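Local coordinates for protein GCN5-related N-acetyltransferase (Anabaena variabilis, PDB 2OZG) that binds coenzyme A and probably transfers acetyl groups to amino groups of its substrates, perhaps aminoglycosides, as a member of the GNAT acetyltransferase family, at residues 140-145 with 275-280; 149-154 with 241-246; 168-173 with 235-240. One frame throughout, in Å; residues are numbered along the deposited sequence.

Contact 1 (140-145 with 275-280)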
ATOM      1  N   TRP A 140      15.699  14.670  -2.649  1.00 36.05           N
ATOM      2  CA  TRP A 140      14.850  14.731  -3.797  1.00 35.48           C
ATOM      3  C   TRP A 140      14.824  13.407  -4.510  1.00 35.35           C
ATOM      4  O   TRP A 140      15.779  12.683  -4.449  1.00 32.92           O
ATOM      5  CB  TRP A 140      15.398  15.771  -4.779  1.00 37.85           C
ATOM      6  CG  TRP A 140      15.152  17.165  -4.315  1.00 35.60           C
ATOM      7  CD1 TRP A 140      15.903  17.865  -3.448  1.00 31.69           C
ATOM      8  CD2 TRP A 140      14.038  18.006  -4.671  1.00 32.52           C
ATOM      9  NE1 TRP A 140      15.354  19.101  -3.256  1.00 35.76           N
ATOM     10  CE2 TRP A 140      14.214  19.224  -4.003  1.00 31.53           C
ATOM     11  CE3 TRP A 140      12.956  17.861  -5.518  1.00 34.48           C
ATOM     12  CZ2 TRP A 140      13.308  20.299  -4.124  1.00 30.25           C
ATOM     13  CZ3 TRP A 140      12.057  18.947  -5.667  1.00 39.83           C
ATOM     14  CH2 TRP A 140      12.256  20.148  -4.955  1.00 31.61           C
ATOM     15  N   GLU A 141      13.745  13.119  -5.229  1.00 31.53           N
ATOM     16  CA  GLU A 141      13.707  11.904  -6.005  1.00 34.39           C
ATOM     17  C   GLU A 141      13.072  12.202  -7.327  1.00 33.41           C
ATOM     18  O   GLU A 141      12.260  13.124  -7.413  1.00 35.45           O
ATOM     19  CB  GLU A 141      12.879  10.809  -5.317  1.00 34.56           C
ATOM     20  CG  GLU A 141      11.413  11.024  -5.326  1.00 38.94           C
ATOM     21  CD  GLU A 141      10.682   9.800  -4.774  1.00 43.24           C
ATOM     22  OE1 GLU A 141      10.896   9.512  -3.586  1.00 45.62           O
ATOM     23  OE2 GLU A 141       9.910   9.137  -5.533  1.00 46.13           O
ATOM     24  N   ILE A 142      13.378  11.390  -8.334  1.00 31.68           N
ATOM     25  CA  ILE A 142      12.796  11.592  -9.643  1.00 29.59           C
ATOM     26  C   ILE A 142      12.828  10.341 -10.484  1.00 30.68           C
ATOM     27  O   ILE A 142      13.809   9.573 -10.418  1.00 31.73           O
ATOM     28  CB  ILE A 142      13.582  12.707 -10.363  1.00 29.93           C
ATOM     29  CG1 ILE A 142      12.936  13.091 -11.680  1.00 28.31           C
ATOM     30  CG2 ILE A 142      15.048  12.291 -10.648  1.00 29.64           C
ATOM     31  CD1 ILE A 142      13.578  14.312 -12.322  1.00 31.90           C
ATOM     32  N   PRO A 143      11.756  10.112 -11.288  1.00 34.05           N
ATOM     33  CA  PRO A 143      11.836   9.002 -12.232  1.00 32.72           C
ATOM     34  C   PRO A 143      12.843   9.309 -13.351  1.00 34.29           C
ATOM     35  O   PRO A 143      12.804  10.390 -13.985  1.00 35.31           O
ATOM     36  CB  PRO A 143      10.402   8.821 -12.725  1.00 33.14           C
ATOM     37  CG  PRO A 143       9.648  10.090 -12.356  1.00 38.73           C
ATOM     38  CD  PRO A 143      10.440  10.793 -11.297  1.00 34.81           C
ATOM     39  N   THR A 144      13.738   8.350 -13.590  1.00 35.85           N
ATOM     40  CA  THR A 144      14.824   8.534 -14.530  1.00 34.73           C
ATOM     41  C   THR A 144      14.309   8.854 -15.918  1.00 33.75           C
ATOM     42  O   THR A 144      14.880   9.670 -16.609  1.00 34.18           O
ATOM     43  CB  THR A 144      15.725   7.276 -14.601  1.00 34.95           C
ATOM     44  OG1 THR A 144      15.956   6.731 -13.304  1.00 36.43           O
ATOM     45  CG2 THR A 144      17.066   7.602 -15.180  1.00 41.67           C
ATOM     46  N   ASP A 145      13.198   8.235 -16.318  1.00 33.45           N
ATOM     47  CA  ASP A 145      12.683   8.477 -17.648  1.00 35.81           C
ATOM     48  C   ASP A 145      11.937   9.818 -17.862  1.00 37.05           C
ATOM     49  O   ASP A 145      11.458  10.085 -18.970  1.00 37.15           O
ATOM     50  CB  ASP A 145      11.858   7.272 -18.120  1.00 38.14           C
ATOM     51  CG  ASP A 145      10.595   7.088 -17.342  1.00 51.26           C
ATOM     52  OD1 ASP A 145      10.289   7.943 -16.474  1.00 60.56           O
ATOM     53  OD2 ASP A 145       9.901   6.066 -17.616  1.00 62.48           O
ATOM     54  N   GLU A 275       9.927  19.102 -17.087  1.00 29.66           N
ATOM     55  CA  GLU A 275       8.728  19.147 -16.266  1.00 28.97           C
ATOM     56  C   GLU A 275       9.039  19.023 -14.795  1.00 30.53           C
ATOM     57  O   GLU A 275      10.147  18.644 -14.398  1.00 32.01           O
ATOM     58  CB  GLU A 275       7.791  18.029 -16.718  1.00 33.59           C
ATOM     59  CG  GLU A 275       7.367  18.120 -18.216  1.00 41.76           C
ATOM     60  CD  GLU A 275       6.521  19.337 -18.542  1.00 43.75           C
ATOM     61  OE1 GLU A 275       6.012  19.956 -17.584  1.00 30.94           O
ATOM     62  OE2 GLU A 275       6.360  19.653 -19.753  1.00 36.61           O
ATOM     63  N   GLN A 276       8.092  19.403 -13.950  1.00 31.51           N
ATOM     64  CA  GLN A 276       8.295  19.292 -12.514  1.00 29.79           C
ATOM     65  C   GLN A 276       8.062  17.843 -12.092  1.00 32.35           C
ATOM     66  O   GLN A 276       7.069  17.524 -11.463  1.00 33.22           O
ATOM     67  CB  GLN A 276       7.367  20.241 -11.808  1.00 31.50           C
ATOM     68  CG  GLN A 276       7.728  21.708 -12.121  1.00 33.30           C
ATOM     69  CD  GLN A 276       6.730  22.684 -11.564  1.00 28.21           C
ATOM     70  OE1 GLN A 276       6.199  22.487 -10.469  1.00 30.83           O
ATOM     71  NE2 GLN A 276       6.515  23.783 -12.279  1.00 28.32           N
ATOM     72  N   SER A 277       8.987  16.960 -12.444  1.00 31.46           N
ATOM     73  CA  SER A 277       8.802  15.548 -12.171  1.00 32.83           C
ATOM     74  C   SER A 277       9.465  15.096 -10.893  1.00 34.92           C
ATOM     75  O   SER A 277       9.248  13.961 -10.427  1.00 34.35           O
ATOM     76  CB  SER A 277       9.248  14.756 -13.373  1.00 34.00           C
ATOM     77  OG  SER A 277      10.508  15.188 -13.781  1.00 33.49           O
ATOM     78  N   ALA A 278      10.238  15.987 -10.298  1.00 32.52           N
ATOM     79  CA  ALA A 278      10.991  15.644  -9.116  1.00 33.31           C
ATOM     80  C   ALA A 278      10.172  15.936  -7.878  1.00 34.36           C
ATOM     81  O   ALA A 278       9.419  16.886  -7.869  1.00 34.32           O
ATOM     82  CB  ALA A 278      12.284  16.431  -9.088  1.00 33.79           C
ATOM     83  N   THR A 279      10.295  15.129  -6.828  1.00 33.89           N
ATOM     84  CA  THR A 279       9.574  15.434  -5.594  1.00 35.59           C
ATOM     85  C   THR A 279      10.507  15.360  -4.417  1.00 38.35           C
ATOM     86  O   THR A 279      11.562  14.734  -4.487  1.00 33.72           O
ATOM     87  CB  THR A 279       8.429  14.422  -5.360  1.00 38.41           C
ATOM     88  OG1 THR A 279       8.953  13.120  -5.428  1.00 37.64           O
ATOM     89  CG2 THR A 279       7.405  14.515  -6.442  1.00 40.87           C
ATOM     90  N   ILE A 280      10.086  15.951  -3.308  1.00 36.19           N
ATOM     91  CA  ILE A 280      10.866  15.896  -2.114  1.00 36.19           C
ATOM     92  C   ILE A 280      10.474  14.618  -1.379  1.00 36.37           C
ATOM     93  O   ILE A 280       9.340  14.430  -1.066  1.00 35.85           O
ATOM     94  CB  ILE A 280      10.681  17.173  -1.243  1.00 36.38           C
ATOM     95  CG1 ILE A 280      11.457  18.329  -1.888  1.00 35.29           C
ATOM     96  CG2 ILE A 280      11.163  16.960   0.132  1.00 40.49           C
ATOM     97  CD1 ILE A 280      11.166  19.709  -1.276  1.00 41.07           C
TER
HETATM   98  O   HOH W   1       9.061  12.221  -8.205  1.00 33.49           O

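Contact 2 (149-154 with 241-246)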
ATOM      1  N   ILE A 149      17.029  14.793 -20.817  1.00 47.41           N
ATOM      2  CA  ILE A 149      18.057  15.753 -21.190  1.00 46.68           C
ATOM      3  C   ILE A 149      19.166  14.931 -21.818  1.00 49.15           C
ATOM      4  O   ILE A 149      19.577  13.913 -21.247  1.00 45.42           O
ATOM      5  CB  ILE A 149      18.606  16.581 -19.996  1.00 46.54           C
ATOM      6  CG1 ILE A 149      17.525  17.561 -19.521  1.00 43.71           C
ATOM      7  CG2 ILE A 149      19.914  17.356 -20.415  1.00 44.84           C
ATOM      8  CD1 ILE A 149      17.775  18.200 -18.219  1.00 50.14           C
ATOM      9  N   GLN A 150      19.560  15.323 -23.031  1.00 51.03           N
ATOM     10  CA  GLN A 150      20.713  14.749 -23.712  1.00 54.49           C
ATOM     11  C   GLN A 150      21.538  15.940 -24.227  1.00 56.34           C
ATOM     12  O   GLN A 150      21.479  16.290 -25.396  1.00 57.79           O
ATOM     13  CB  GLN A 150      20.325  13.788 -24.839  1.00 55.10           C
ATOM     14  CG  GLN A 150      21.567  13.183 -25.590  1.00 57.58           C
ATOM     15  CD  GLN A 150      22.510  12.296 -24.725  1.00 59.17           C
ATOM     16  OE1 GLN A 150      22.064  11.445 -23.946  1.00 55.53           O
ATOM     17  NE2 GLN A 150      23.815  12.473 -24.914  1.00 55.01           N
ATOM     18  N   HIS A 151      22.288  16.565 -23.325  1.00 56.89           N
ATOM     19  CA  HIS A 151      23.094  17.749 -23.638  1.00 58.71           C
ATOM     20  C   HIS A 151      24.443  17.510 -22.973  1.00 57.50           C
ATOM     21  O   HIS A 151      24.803  18.176 -21.981  1.00 56.57           O
ATOM     22  CB  HIS A 151      22.419  19.010 -23.071  1.00 59.78           C
ATOM     23  CG  HIS A 151      22.894  20.291 -23.688  1.00 67.95           C
ATOM     24  ND1 HIS A 151      24.211  20.706 -23.645  1.00 74.84           N
ATOM     25  CD2 HIS A 151      22.215  21.271 -24.328  1.00 73.74           C
ATOM     26  CE1 HIS A 151      24.327  21.871 -24.258  1.00 74.94           C
ATOM     27  NE2 HIS A 151      23.129  22.239 -24.678  1.00 79.70           N
ATOM     28  N   ALA A 152      25.172  16.538 -23.523  1.00 55.22           N
ATOM     29  CA  ALA A 152      26.457  16.097 -22.968  1.00 52.92           C
ATOM     30  C   ALA A 152      27.599  17.035 -23.349  1.00 48.62           C
ATOM     31  O   ALA A 152      28.457  16.689 -24.141  1.00 44.91           O
ATOM     32  CB  ALA A 152      26.768  14.682 -23.438  1.00 53.43           C
ATOM     33  N   SER A 153      27.590  18.214 -22.758  1.00 45.26           N
ATOM     34  CA  SER A 153      28.600  19.216 -22.987  1.00 47.05           C
ATOM     35  C   SER A 153      30.000  18.714 -22.601  1.00 44.58           C
ATOM     36  O   SER A 153      30.972  18.962 -23.294  1.00 49.72           O
ATOM     37  CB  SER A 153      28.271  20.413 -22.076  1.00 46.73           C
ATOM     38  OG  SER A 153      26.924  20.813 -22.196  1.00 56.76           O
ATOM     39  N   LEU A 154      30.073  18.032 -21.456  1.00 43.97           N
ATOM     40  CA  LEU A 154      31.320  17.570 -20.838  1.00 37.65           C
ATOM     41  C   LEU A 154      31.259  16.074 -20.639  1.00 37.91           C
ATOM     42  O   LEU A 154      30.174  15.514 -20.436  1.00 37.39           O
ATOM     43  CB  LEU A 154      31.507  18.221 -19.453  1.00 33.69           C
ATOM     44  CG  LEU A 154      31.471  19.742 -19.447  1.00 31.54           C
ATOM     45  CD1 LEU A 154      31.641  20.257 -18.065  1.00 30.38           C
ATOM     46  CD2 LEU A 154      32.536  20.319 -20.360  1.00 36.12           C
ATOM     47  N   ALA A 241      28.504  21.590 -16.498  1.00 34.48           N
ATOM     48  CA  ALA A 241      28.555  20.471 -15.541  1.00 35.31           C
ATOM     49  C   ALA A 241      27.147  20.057 -15.182  1.00 35.14           C
ATOM     50  O   ALA A 241      26.890  18.873 -15.065  1.00 33.26           O
ATOM     51  CB  ALA A 241      29.359  20.813 -14.303  1.00 35.74           C
ATOM     52  N   VAL A 242      26.235  21.026 -15.034  1.00 36.30           N
ATOM     53  CA  VAL A 242      24.840  20.708 -14.722  1.00 38.18           C
ATOM     54  C   VAL A 242      24.174  19.927 -15.849  1.00 37.69           C
ATOM     55  O   VAL A 242      23.567  18.898 -15.584  1.00 37.20           O
ATOM     56  CB  VAL A 242      23.957  21.925 -14.319  1.00 39.72           C
ATOM     57  CG1 VAL A 242      22.543  21.452 -13.981  1.00 44.04           C
ATOM     58  CG2 VAL A 242      24.528  22.674 -13.126  1.00 40.05           C
ATOM     59  N   GLN A 243      24.317  20.373 -17.097  1.00 38.95           N
ATOM     60  CA  GLN A 243      23.732  19.642 -18.249  1.00 38.12           C
ATOM     61  C   GLN A 243      24.284  18.226 -18.364  1.00 38.49           C
ATOM     62  O   GLN A 243      23.572  17.258 -18.695  1.00 36.22           O
ATOM     63  CB  GLN A 243      23.996  20.371 -19.561  1.00 40.37           C
ATOM     64  CG  GLN A 243      23.347  21.736 -19.684  1.00 39.77           C
ATOM     65  CD  GLN A 243      21.777  21.749 -19.612  1.00 62.61           C
ATOM     66  OE1 GLN A 243      21.117  20.716 -19.751  1.00 61.10           O
ATOM     67  NE2 GLN A 243      21.196  22.955 -19.428  1.00 59.88           N
ATOM     68  N   SER A 244      25.565  18.114 -18.083  1.00 34.97           N
ATOM     69  CA  SER A 244      26.290  16.850 -18.151  1.00 34.85           C
ATOM     70  C   SER A 244      25.835  15.888 -17.058  1.00 34.85           C
ATOM     71  O   SER A 244      25.663  14.708 -17.274  1.00 32.42           O
ATOM     72  CB  SER A 244      27.794  17.141 -18.133  1.00 38.05           C
ATOM     73  OG  SER A 244      28.221  17.799 -19.357  1.00 38.67           O
ATOM     74  N   PHE A 245      25.562  16.436 -15.882  1.00 36.07           N
ATOM     75  CA  PHE A 245      25.029  15.689 -14.768  1.00 38.11           C
ATOM     76  C   PHE A 245      23.692  15.046 -15.122  1.00 36.34           C
ATOM     77  O   PHE A 245      23.517  13.836 -15.017  1.00 36.08           O
ATOM     78  CB  PHE A 245      24.871  16.714 -13.643  1.00 38.53           C
ATOM     79  CG  PHE A 245      24.185  16.230 -12.399  1.00 41.63           C
ATOM     80  CD1 PHE A 245      24.914  15.674 -11.352  1.00 39.28           C
ATOM     81  CD2 PHE A 245      22.813  16.478 -12.196  1.00 30.94           C
ATOM     82  CE1 PHE A 245      24.253  15.296 -10.130  1.00 36.91           C
ATOM     83  CE2 PHE A 245      22.169  16.075 -11.036  1.00 38.70           C
ATOM     84  CZ  PHE A 245      22.909  15.508  -9.982  1.00 40.67           C
ATOM     85  N   TRP A 246      22.757  15.871 -15.562  1.00 36.63           N
ATOM     86  CA  TRP A 246      21.446  15.401 -15.919  1.00 33.88           C
ATOM     87  C   TRP A 246      21.501  14.456 -17.073  1.00 30.56           C
ATOM     88  O   TRP A 246      20.759  13.513 -17.067  1.00 35.92           O
ATOM     89  CB  TRP A 246      20.481  16.530 -16.272  1.00 37.54           C
ATOM     90  CG  TRP A 246      19.903  17.262 -15.079  1.00 39.27           C
ATOM     91  CD1 TRP A 246      19.978  18.595 -14.834  1.00 37.76           C
ATOM     92  CD2 TRP A 246      19.173  16.690 -13.977  1.00 37.04           C
ATOM     93  NE1 TRP A 246      19.343  18.913 -13.629  1.00 36.02           N
ATOM     94  CE2 TRP A 246      18.858  17.749 -13.086  1.00 38.67           C
ATOM     95  CE3 TRP A 246      18.801  15.388 -13.630  1.00 43.10           C
ATOM     96  CZ2 TRP A 246      18.165  17.542 -11.914  1.00 34.78           C
ATOM     97  CZ3 TRP A 246      18.081  15.186 -12.431  1.00 35.84           C
ATOM     98  CH2 TRP A 246      17.795  16.235 -11.598  1.00 39.93           C
TER
HETATM   99  O   HOH W   2      27.299  13.981 -20.110  1.00 63.38           O

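Contact 3 (168-173 with 235-240)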
ATOM      1  N   HIS A 168      38.275  16.697  -3.100  1.00 40.34           N
ATOM      2  CA  HIS A 168      38.379  17.749  -2.068  1.00 42.13           C
ATOM      3  C   HIS A 168      38.401  19.117  -2.692  1.00 38.39           C
ATOM      4  O   HIS A 168      37.774  19.994  -2.210  1.00 38.76           O
ATOM      5  CB  HIS A 168      39.651  17.621  -1.169  1.00 43.43           C
ATOM      6  CG  HIS A 168      39.916  18.847  -0.306  1.00 51.75           C
ATOM      7  ND1 HIS A 168      39.181  19.154   0.830  1.00 72.55           N
ATOM      8  CD2 HIS A 168      40.815  19.862  -0.443  1.00 68.38           C
ATOM      9  CE1 HIS A 168      39.623  20.289   1.356  1.00 58.97           C
ATOM     10  NE2 HIS A 168      40.602  20.746   0.595  1.00 62.33           N
ATOM     11  N   GLU A 169      39.112  19.266  -3.801  0.50 37.29           N
ATOM     12  CA  GLU A 169      39.290  20.573  -4.413  0.50 37.36           C
ATOM     13  C   GLU A 169      38.045  21.127  -5.105  0.50 36.11           C
ATOM     14  O   GLU A 169      37.815  22.328  -5.093  0.50 33.65           O
ATOM     15  CB  GLU A 169      40.502  20.531  -5.335  0.50 36.50           C
ATOM     16  CG  GLU A 169      41.786  20.202  -4.559  0.50 41.63           C
ATOM     17  CD  GLU A 169      42.952  19.884  -5.468  0.50 36.52           C
ATOM     18  OE1 GLU A 169      42.757  19.903  -6.705  0.50 37.95           O
ATOM     19  OE2 GLU A 169      44.058  19.624  -4.950  0.50 40.04           O
ATOM     20  N   LEU A 170      37.259  20.252  -5.726  1.00 36.61           N
ATOM     21  CA  LEU A 170      35.981  20.644  -6.284  1.00 31.91           C
ATOM     22  C   LEU A 170      34.980  20.875  -5.155  1.00 29.85           C
ATOM     23  O   LEU A 170      34.174  21.795  -5.226  1.00 37.64           O
ATOM     24  CB  LEU A 170      35.461  19.564  -7.243  1.00 28.76           C
ATOM     25  CG  LEU A 170      36.212  19.437  -8.587  1.00 33.69           C
ATOM     26  CD1 LEU A 170      35.869  18.158  -9.326  1.00 32.01           C
ATOM     27  CD2 LEU A 170      35.966  20.642  -9.471  1.00 41.82           C
ATOM     28  N   TYR A 171      34.979  20.011  -4.152  1.00 31.75           N
ATOM     29  CA  TYR A 171      34.082  20.174  -3.004  1.00 31.54           C
ATOM     30  C   TYR A 171      34.257  21.509  -2.330  1.00 31.04           C
ATOM     31  O   TYR A 171      33.296  22.238  -2.099  1.00 34.18           O
ATOM     32  CB  TYR A 171      34.238  19.047  -1.995  1.00 35.40           C
ATOM     33  CG  TYR A 171      33.308  19.284  -0.828  1.00 31.96           C
ATOM     34  CD1 TYR A 171      31.973  18.957  -0.886  1.00 37.08           C
ATOM     35  CD2 TYR A 171      33.775  19.919   0.298  1.00 33.32           C
ATOM     36  CE1 TYR A 171      31.118  19.260   0.166  1.00 36.33           C
ATOM     37  CE2 TYR A 171      32.938  20.192   1.352  1.00 32.45           C
ATOM     38  CZ  TYR A 171      31.627  19.861   1.286  1.00 39.43           C
ATOM     39  OH  TYR A 171      30.846  20.181   2.370  1.00 32.51           O
ATOM     40  N   GLN A 172      35.489  21.829  -1.972  0.50 32.06           N
ATOM     41  CA  GLN A 172      35.745  23.094  -1.280  0.50 34.61           C
ATOM     42  C   GLN A 172      35.364  24.320  -2.116  0.50 34.42           C
ATOM     43  O   GLN A 172      35.128  25.378  -1.544  0.50 36.64           O
ATOM     44  CB  GLN A 172      37.185  23.159  -0.744  0.50 32.33           C
ATOM     45  CG  GLN A 172      37.349  24.182   0.420  0.50 35.61           C
ATOM     46  CD  GLN A 172      38.490  23.839   1.377  0.50 39.83           C
ATOM     47  OE1 GLN A 172      39.572  23.396   0.954  0.50 49.42           O
ATOM     48  NE2 GLN A 172      38.257  24.055   2.685  0.50 31.77           N
ATOM     49  N   GLN A 173      35.307  24.201  -3.452  1.00 34.96           N
ATOM     50  CA  GLN A 173      34.810  25.311  -4.287  1.00 35.76           C
ATOM     51  C   GLN A 173      33.303  25.512  -4.203  1.00 33.01           C
ATOM     52  O   GLN A 173      32.849  26.609  -4.115  1.00 35.90           O
ATOM     53  CB  GLN A 173      35.199  25.139  -5.744  1.00 38.47           C
ATOM     54  CG  GLN A 173      36.625  25.346  -5.975  1.00 36.31           C
ATOM     55  CD  GLN A 173      37.045  24.991  -7.396  1.00 41.35           C
ATOM     56  OE1 GLN A 173      36.832  25.780  -8.334  1.00 36.30           O
ATOM     57  NE2 GLN A 173      37.717  23.823  -7.545  1.00 37.86           N
ATOM     58  N   VAL A 235      28.957  17.634  -7.179  1.00 29.99           N
ATOM     59  CA  VAL A 235      29.403  18.981  -7.366  1.00 32.88           C
ATOM     60  C   VAL A 235      29.181  19.403  -8.836  1.00 35.46           C
ATOM     61  O   VAL A 235      29.459  18.640  -9.761  1.00 35.70           O
ATOM     62  CB  VAL A 235      30.889  19.191  -6.932  1.00 34.12           C
ATOM     63  CG1 VAL A 235      31.483  20.472  -7.524  1.00 32.87           C
ATOM     64  CG2 VAL A 235      31.009  19.192  -5.414  1.00 30.31           C
ATOM     65  N   THR A 236      28.631  20.613  -9.027  1.00 37.50           N
ATOM     66  CA  THR A 236      28.435  21.214 -10.372  1.00 29.86           C
ATOM     67  C   THR A 236      28.840  22.679 -10.262  1.00 35.82           C
ATOM     68  O   THR A 236      28.159  23.491  -9.582  1.00 35.92           O
ATOM     69  CB  THR A 236      26.996  21.042 -10.929  1.00 32.98           C
ATOM     70  OG1 THR A 236      26.063  21.619 -10.032  1.00 35.33           O
ATOM     71  CG2 THR A 236      26.657  19.565 -11.044  1.00 35.23           C
ATOM     72  N   LEU A 237      29.979  23.023 -10.866  1.00 34.29           N
ATOM     73  CA  LEU A 237      30.496  24.395 -10.742  1.00 35.24           C
ATOM     74  C   LEU A 237      30.039  25.325 -11.856  1.00 37.81           C
ATOM     75  O   LEU A 237      30.128  26.541 -11.712  1.00 36.08           O
ATOM     76  CB  LEU A 237      32.010  24.434 -10.644  1.00 32.63           C
ATOM     77  CG  LEU A 237      32.636  23.669  -9.485  1.00 36.94           C
ATOM     78  CD1 LEU A 237      34.157  23.780  -9.552  1.00 39.18           C
ATOM     79  CD2 LEU A 237      32.114  24.189  -8.154  1.00 34.52           C
ATOM     80  N   SER A 238      29.489  24.757 -12.926  1.00 38.41           N
ATOM     81  CA  SER A 238      29.123  25.521 -14.098  1.00 37.70           C
ATOM     82  C   SER A 238      27.924  24.866 -14.754  1.00 36.26           C
ATOM     83  O   SER A 238      27.613  23.716 -14.467  1.00 32.54           O
ATOM     84  CB  SER A 238      30.293  25.498 -15.083  1.00 38.94           C
ATOM     85  OG  SER A 238      30.475  24.176 -15.578  1.00 32.29           O
ATOM     86  N   ASN A 239      27.289  25.591 -15.657  1.00 33.98           N
ATOM     87  CA  ASN A 239      26.143  25.055 -16.382  1.00 36.96           C
ATOM     88  C   ASN A 239      26.458  23.831 -17.255  1.00 36.32           C
ATOM     89  O   ASN A 239      25.652  22.910 -17.326  1.00 35.70           O
ATOM     90  CB  ASN A 239      25.490  26.149 -17.217  1.00 40.13           C
ATOM     91  CG  ASN A 239      24.227  25.663 -17.879  1.00 42.56           C
ATOM     92  OD1 ASN A 239      23.340  25.010 -17.259  1.00 39.86           O
ATOM     93  ND2 ASN A 239      24.150  25.944 -19.138  1.00 35.54           N
ATOM     94  N   PRO A 240      27.604  23.840 -17.975  1.00 35.20           N
ATOM     95  CA  PRO A 240      27.983  22.611 -18.697  1.00 35.55           C
ATOM     96  C   PRO A 240      28.089  21.383 -17.749  1.00 35.26           C
ATOM     97  O   PRO A 240      27.792  20.282 -18.157  1.00 31.91           O
ATOM     98  CB  PRO A 240      29.319  22.972 -19.280  1.00 36.52           C
ATOM     99  CG  PRO A 240      29.234  24.465 -19.466  1.00 31.12           C
ATOM    100  CD  PRO A 240      28.528  24.936 -18.271  1.00 35.20           C
TER

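Contact 1 (140-145 with 275-280)
Trp-140 and Ile-280 meet because both swing CG or CG1 away from their own carbonyl carbon (chi1 -74° and -75°), each leaning back beside its backbone N. The result is a CH-pi contact: Ile-280 CG1 lies over one face of the indole, 3.5 Å from the centroid of the six-membered ring of Trp-140, and CD1 follows it across the same benzo portion. The two residues form an antiparallel non-hydrogen-bonded pair. Next to them, Glu-141 and Thr-279 make the hydrogen-bonded pair, closed by Glu-141 N to Thr-279 O (2.8 Å) and Thr-279 N to Glu-141 O (2.9 Å). On their face of the sheet, Thr-279 OG1 rests against Glu-141 CG at 3.2 Å, while the Glu-141 carboxylate reaches on to salt bridges with Lys-258 and Arg-281. A water on this same face donates to Ser-277 O at 2.8 Å and weakly to Glu-141 O, and also bonds Thr-279 OG1. Ala-278 CB, on the side where the indole lies, is 3.9 Å from Trp-140 CE3 and 4.1 Å from Ile-142 CD1. The ladder joins the end of strand 132-143 to the start of strand 279-290. Strand 258-263 pairs with 132-143 as well, supplying Trp-261 against the indole, and Gln-283 of a second subunit packs on both Trp-140 and Ile-280.

Contact 2 (149-154 with 241-246)
Ile-149 opens the contact with two branches that part company: CD1 reaches Trp-246 CB at 3.7 Å, close to where the indole begins, whereas CG2 touches Gln-243 OE1 at 3.6 Å. Trp-246 then carries its ring onward, giving its NE1 to Leu-269 O. At His-151 the backbone comes close, with O 3.4 Å from Gln-243 CB, and the imidazole presents a face to Gln-243 CG. Gln-243 is bent at chi2 (-61°), which turns OE1 back toward Ile-149 and the CB of His-151; imidazole and amide planes stand 38° apart. Ala-152 centres an inverse gamma turn, whose weak bond runs from Ser-153 N to His-151 O. The hydroxyl of Ser-153 shares a weak 3.1 Å hydrogen bond with His-151 ND1. Leu-154 N then donates to Ser-244 OG at 2.8 Å (N-H...O angle 148°). That hydroxyl is also hydrogen-bonded to Pro-240 O one turn back. Leu-154 CD1 lies over the early part of the helix, 3.8 Å from Ala-241 N, and a water joins Leu-154 O to Ser-244 O, weakly at the latter. What results is an irregular loop between strands 132-143 and 156-158, shaped by the gamma turn, packed on helix 239-250 of the GNAT-family region and joined to it by a serine hydroxyl that bridges loop N-H and helix carbonyl.

Contact 3 (168-173 with 235-240)
Helix 165-177 passes the end of strand 227-236 with Tyr-171 CA 6.5 Å from Val-235 CA and Gln-173 CA 7.8 Å from Leu-237 CA, a spacing that leaves side chains to bridge the gap. Val-235 spreads its two methyls against the helix backbone: CG1 lies 3.8 Å from Leu-170 O and CG2 4.0 Å from Tyr-171 CA. This puts the fork of the valine on the helix surface between Leu-170 and Tyr-171, whose phenol heads elsewhere, its OH bonded to Leu-182 O. Leu-237 leaves the strand end with CG opposite its carbonyl carbon (chi1 -59°) and the chain then extended (chi2 179°), which carries CD1 out between two helix side chains, touching Leu-170 CD2 and Gln-173 OE1, each at 3.6 Å. Its other methyl, CD2, reaches Gln-173 CB. The Gln-173 side chain crosses that of Leu-237 at about a right angle. Its amide is held by a nearly straight hydrogen bond within the helix, NE2 to Glu-169 O at 2.9 Å (N-H...O angle 167°), with the donor above the carbonyl plane. Leu-170 also packs on Pro-212 and Tyr-215 of the adjoining strand 211-222. Chemically, then, methyl groups of Leu-170, Val-235 and Leu-237 meet aliphatic carbon, helix backbone and the Gln-173 side chain, its amide oxygen included; van der Waals contact fits helix to strand, while the hydrogen bond to Glu-169 O probably limits how far Gln-173 can turn.

Along the chain the three contacts are nested: contact 3 closes a loop inside that of contact 2, which lies inside that of contact 1. Contacts 2 and 3 have centres about 14 Å apart, share helix 239-250 and touch directly, as where Leu-154 CD1 meets Pro-240 C at 3.7 Å. Contact 1 lies farther off, its centre about 17 Å from that of contact 2 and 23 Å from that of contact 3. Strand 258-263 lies between strands 132-143 and 227-236, connecting the regions of contacts 1 and 3. Helix 239-250, packed by loop 149-154, follows strand 227-236, which meets helix 165-177, so the contacts tie this part of the fold together; contacts 1 and 3 both reach a second subunit.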